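Local coordinates for protein alpha-amylase (Eisenia fetida, PDB 6M4K) that probably catalyses endohydrolysis of alpha-1,4-glucosidic linkages in polysaccharides such as starch, as a calcium-binding member of glycoside hydrolase family 13, at residues A[23-31]-A[76-87]. Sequence-based numbering, arbitrary orientation.
Sequences FEWKWTDIE and SRSGSETQFRNM. With SO4 (sulfate ion), chain G.
With CG beside its backbone N (chi1 -52°), W27 slides its indole between the S76–G79 turn and helix 81-87, where F84, its own CG anti to N, presents a ring edge to one indole face. The planes stand 78° apart in this T-shaped pair, with F84 CD1 3.6 Å from W27 CE2. S78 CB lies over the opposite face, a place that suits a small residue, while M87 adds a Met-aromatic contact, SD approaching W27 CE3 obliquely at 3.5 Å. At the indole rim, NE1 donates to a water that also bonds S76 OG, satisfying the ring's polar atom. Replacing W27 by an alanine would probably leave a gap between S78 and F84 and deprive that water of its indole donor. Two direct bonds fasten the turn: W27 N to S78 O (2.9 Å), nearly straight at 167°, and S78 OG to W25 O (2.8 Å). At G79 a side chain would jam against the carbonyl O of S78 and clash with the indole, so glycine suits. K26 NZ bonds a sulfate, probably from the crystallisation liquor, and also forms a salt bridge with D374. The axes of segments 27-31 and 81-87 run nearly parallel and approach to 8.6 Å, as neighbouring outer helices do in the TIM barrel of family 13 amylases.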
loop_
_atom_site.group_PDB
_atom_site.type_symbol
_atom_site.label_atom_id
_atom_site.label_comp_id
_atom_site.label_asym_id
_atom_site.label_seq_id
_atom_site.Cartn_x
_atom_site.Cartn_y
_atom_site.Cartn_z
ATOM N N PHE A 23 1.242 -8.977 -0.291
ATOM C CA PHE A 23 0.762 -9.328 1.044
ATOM C C PHE A 23 0.842 -10.839 1.265
ATOM O O PHE A 23 0.242 -11.622 0.515
ATOM C CB PHE A 23 -0.680 -8.826 1.143
ATOM C CG PHE A 23 -1.398 -9.175 2.422
ATOM C CD1 PHE A 23 -0.882 -8.839 3.664
ATOM C CD2 PHE A 23 -2.650 -9.790 2.366
ATOM C CE1 PHE A 23 -1.581 -9.128 4.839
ATOM C CE2 PHE A 23 -3.352 -10.081 3.537
ATOM C CZ PHE A 23 -2.817 -9.762 4.763
ATOM N N GLU A 24 1.606 -11.247 2.278
ATOM C CA GLU A 24 1.798 -12.644 2.664
ATOM C C GLU A 24 2.521 -13.481 1.615
ATOM O O GLU A 24 2.582 -14.715 1.752
ATOM C CB GLU A 24 0.501 -13.333 3.119
ATOM C CG GLU A 24 -0.030 -12.855 4.463
ATOM C CD GLU A 24 0.581 -13.574 5.657
ATOM O OE1 GLU A 24 1.584 -14.309 5.504
ATOM O OE2 GLU A 24 0.046 -13.409 6.767
ATOM N N TRP A 25 3.107 -12.872 0.590
ATOM C CA TRP A 25 3.937 -13.645 -0.326
ATOM C C TRP A 25 5.201 -14.138 0.377
ATOM O O TRP A 25 5.817 -13.414 1.184
ATOM C CB TRP A 25 4.343 -12.814 -1.540
ATOM C CG TRP A 25 3.246 -12.559 -2.537
ATOM C CD1 TRP A 25 1.928 -12.253 -2.278
ATOM C CD2 TRP A 25 3.377 -12.570 -3.963
ATOM N NE1 TRP A 25 1.245 -12.070 -3.463
ATOM C CE2 TRP A 25 2.109 -12.276 -4.509
ATOM C CE3 TRP A 25 4.445 -12.807 -4.838
ATOM C CZ2 TRP A 25 1.886 -12.214 -5.885
ATOM C CZ3 TRP A 25 4.215 -12.751 -6.200
ATOM C CH2 TRP A 25 2.955 -12.451 -6.708
ATOM N N LYS A 26 5.608 -15.362 0.038
ATOM C CA LYS A 26 6.877 -15.909 0.504
ATOM C C LYS A 26 8.054 -15.223 -0.189
ATOM O O LYS A 26 7.944 -14.717 -1.310
ATOM C CB LYS A 26 6.960 -17.410 0.210
ATOM C CG LYS A 26 6.016 -18.271 1.038
ATOM C CD LYS A 26 6.248 -19.765 0.787
ATOM C CE LYS A 26 5.910 -20.149 -0.642
ATOM N NZ LYS A 26 5.873 -21.643 -0.774
ATOM N N TRP A 27 9.206 -15.244 0.491
ATOM C CA TRP A 27 10.392 -14.594 -0.058
ATOM C C TRP A 27 10.805 -15.200 -1.394
ATOM O O TRP A 27 11.220 -14.478 -2.310
ATOM C CB TRP A 27 11.551 -14.640 0.933
ATOM C CG TRP A 27 11.256 -14.134 2.314
ATOM C CD1 TRP A 27 11.822 -14.580 3.461
ATOM C CD2 TRP A 27 10.352 -13.077 2.706
ATOM N NE1 TRP A 27 11.336 -13.896 4.542
ATOM C CE2 TRP A 27 10.430 -12.966 4.109
ATOM C CE3 TRP A 27 9.463 -12.243 2.017
ATOM C CZ2 TRP A 27 9.667 -12.046 4.837
ATOM C CZ3 TRP A 27 8.708 -11.334 2.737
ATOM C CH2 TRP A 27 8.816 -11.244 4.132
ATOM N N THR A 28 10.700 -16.526 -1.531
ATOM C CA THR A 28 11.080 -17.126 -2.804
ATOM C C THR A 28 10.188 -16.654 -3.939
ATOM O O THR A 28 10.659 -16.492 -5.070
ATOM C CB THR A 28 11.041 -18.648 -2.713
ATOM O OG1 THR A 28 9.761 -19.060 -2.224
ATOM C CG2 THR A 28 12.150 -19.154 -1.792
ATOM N N ASP A 29 8.903 -16.407 -3.651
ATOM C CA ASP A 29 7.993 -15.902 -4.676
ATOM C C ASP A 29 8.260 -14.439 -5.002
ATOM O O ASP A 29 8.223 -14.050 -6.171
ATOM C CB ASP A 29 6.534 -16.131 -4.277
ATOM C CG ASP A 29 6.101 -17.567 -4.505
ATOM O OD1 ASP A 29 6.609 -18.201 -5.461
ATOM O OD2 ASP A 29 5.258 -18.047 -3.737
ATOM N N ILE A 30 8.528 -13.613 -3.988
ATOM C CA ILE A 30 8.860 -12.219 -4.269
ATOM C C ILE A 30 10.140 -12.140 -5.082
ATOM O O ILE A 30 10.230 -11.382 -6.051
ATOM C CB ILE A 30 8.932 -11.395 -2.972
ATOM C CG1 ILE A 30 7.568 -11.411 -2.275
ATOM C CG2 ILE A 30 9.398 -9.967 -3.267
ATOM C CD1 ILE A 30 7.503 -10.588 -1.010
ATOM N N GLU A 31 11.125 -12.969 -4.731
ATOM C CA GLU A 31 12.383 -12.989 -5.465
ATOM C C GLU A 31 12.157 -13.242 -6.952
ATOM O O GLU A 31 12.728 -12.549 -7.804
ATOM C CB GLU A 31 13.310 -14.041 -4.861
ATOM C CG GLU A 31 14.675 -14.077 -5.525
ATOM C CD GLU A 31 15.639 -15.047 -4.882
ATOM O OE1 GLU A 31 15.248 -15.770 -3.953
ATOM O OE2 GLU A 31 16.809 -15.076 -5.319
ATOM N N SER A 76 10.281 -16.034 9.522
ATOM C CA SER A 76 8.867 -15.682 9.531
ATOM C C SER A 76 8.102 -16.662 8.649
ATOM O O SER A 76 8.680 -17.519 7.971
ATOM C CB SER A 76 8.658 -14.265 8.980
ATOM O OG SER A 76 8.912 -14.236 7.582
ATOM N N ARG A 77 6.787 -16.477 8.600
ATOM C CA ARG A 77 5.968 -17.305 7.721
ATOM C C ARG A 77 6.418 -17.221 6.272
ATOM O O ARG A 77 6.307 -18.196 5.526
ATOM C CB ARG A 77 4.509 -16.886 7.834
ATOM C CG ARG A 77 3.576 -17.792 7.046
ATOM C CD ARG A 77 2.123 -17.413 7.189
ATOM N NE ARG A 77 1.294 -18.456 6.592
ATOM C CZ ARG A 77 0.031 -18.698 6.937
ATOM N NH1 ARG A 77 -0.588 -17.958 7.843
ATOM N NH2 ARG A 77 -0.607 -19.726 6.375
ATOM N N SER A 78 6.925 -16.068 5.840
ATOM C CA SER A 78 7.354 -15.946 4.452
ATOM C C SER A 78 8.670 -16.644 4.141
ATOM O O SER A 78 8.986 -16.819 2.959
ATOM C CB SER A 78 7.487 -14.478 4.053
ATOM O OG SER A 78 6.220 -13.862 3.879
ATOM N N GLY A 79 9.441 -17.030 5.152
ATOM C CA GLY A 79 10.668 -17.751 4.908
ATOM C C GLY A 79 11.765 -17.411 5.889
ATOM O O GLY A 79 11.557 -16.636 6.830
ATOM N N SER A 80 12.930 -18.017 5.675
ATOM C CA SER A 80 14.055 -17.910 6.585
ATOM C C SER A 80 14.835 -16.623 6.328
ATOM O O SER A 80 14.624 -15.907 5.345
ATOM C CB SER A 80 15.001 -19.087 6.371
ATOM O OG SER A 80 15.552 -18.988 5.075
ATOM N N GLU A 81 15.776 -16.339 7.230
ATOM C CA GLU A 81 16.693 -15.228 7.007
ATOM C C GLU A 81 17.448 -15.393 5.691
ATOM O O GLU A 81 17.619 -14.428 4.939
ATOM C CB GLU A 81 17.669 -15.117 8.174
ATOM C CG GLU A 81 18.717 -14.043 7.953
ATOM C CD GLU A 81 19.763 -14.009 9.043
ATOM O OE1 GLU A 81 19.397 -14.057 10.238
ATOM O OE2 GLU A 81 20.960 -13.943 8.694
ATOM N N THR A 82 17.902 -16.616 5.397
ATOM C CA THR A 82 18.597 -16.870 4.139
ATOM C C THR A 82 17.717 -16.528 2.946
ATOM O O THR A 82 18.168 -15.885 1.990
ATOM C CB THR A 82 19.042 -18.331 4.082
ATOM O OG1 THR A 82 20.148 -18.512 4.971
ATOM C CG2 THR A 82 19.459 -18.732 2.675
ATOM N N GLN A 83 16.451 -16.943 2.991
ATOM C CA GLN A 83 15.549 -16.649 1.885
ATOM C C GLN A 83 15.259 -15.153 1.784
ATOM O O GLN A 83 15.154 -14.617 0.676
ATOM C CB GLN A 83 14.278 -17.481 2.020
ATOM C CG GLN A 83 14.537 -18.959 1.806
ATOM C CD GLN A 83 13.339 -19.805 2.174
ATOM O OE1 GLN A 83 12.701 -19.586 3.206
ATOM N NE2 GLN A 83 13.044 -20.800 1.344
ATOM N N PHE A 84 15.131 -14.476 2.930
ATOM C CA PHE A 84 14.933 -13.027 2.929
ATOM C C PHE A 84 16.101 -12.314 2.252
ATOM O O PHE A 84 15.909 -11.435 1.401
ATOM C CB PHE A 84 14.749 -12.515 4.364
ATOM C CG PHE A 84 14.443 -11.037 4.440
ATOM C CD1 PHE A 84 13.137 -10.585 4.325
ATOM C CD2 PHE A 84 15.463 -10.099 4.594
ATOM C CE1 PHE A 84 12.843 -9.220 4.358
ATOM C CE2 PHE A 84 15.185 -8.745 4.636
ATOM C CZ PHE A 84 13.873 -8.294 4.519
ATOM N N ARG A 85 17.326 -12.716 2.591
ATOM C CA ARG A 85 18.499 -12.044 2.049
ATOM C C ARG A 85 18.690 -12.354 0.576
ATOM O O ARG A 85 19.083 -11.469 -0.195
ATOM C CB ARG A 85 19.721 -12.392 2.891
ATOM C CG ARG A 85 19.571 -11.821 4.280
ATOM C CD ARG A 85 20.648 -12.284 5.208
ATOM N NE ARG A 85 21.897 -11.568 4.988
ATOM C CZ ARG A 85 22.879 -11.527 5.880
ATOM N NH1 ARG A 85 22.744 -12.150 7.046
ATOM N NH2 ARG A 85 23.988 -10.865 5.610
ATOM N N ASN A 86 18.378 -13.587 0.155
ATOM C CA ASN A 86 18.394 -13.896 -1.273
ATOM C C ASN A 86 17.425 -13.000 -2.034
ATOM O O ASN A 86 17.751 -12.498 -3.116
ATOM C CB ASN A 86 18.000 -15.353 -1.510
ATOM C CG ASN A 86 19.106 -16.345 -1.184
ATOM O OD1 ASN A 86 18.830 -17.529 -0.986
ATOM N ND2 ASN A 86 20.342 -15.883 -1.138
ATOM N N MET A 87 16.216 -12.819 -1.488
ATOM C CA MET A 87 15.209 -11.964 -2.107
ATOM C C MET A 87 15.710 -10.533 -2.251
ATOM O O MET A 87 15.621 -9.941 -3.330
ATOM C CB MET A 87 13.927 -12.010 -1.271
ATOM C CG MET A 87 12.843 -11.055 -1.720
ATOM S SD MET A 87 11.534 -10.892 -0.496
ATOM C CE MET A 87 12.407 -10.054 0.833
HETATM S S SO4 G . 9.563 -21.974 0.085
HETATM O O1 SO4 G . 9.751 -21.317 1.369
HETATM O O2 SO4 G . 9.418 -20.938 -0.922
HETATM O O3 SO4 G . 8.327 -22.751 0.113
HETATM O O4 SO4 G . 10.716 -22.825 -0.208
HETATM O O HOH W 1 0.224 -15.279 8.806
HETATM O O HOH W 2 11.655 -13.622 7.455
HETATM O O HOH W 3 10.549 -18.087 1.019
HETATM O O HOH W 4 14.308 -16.201 -1.518
#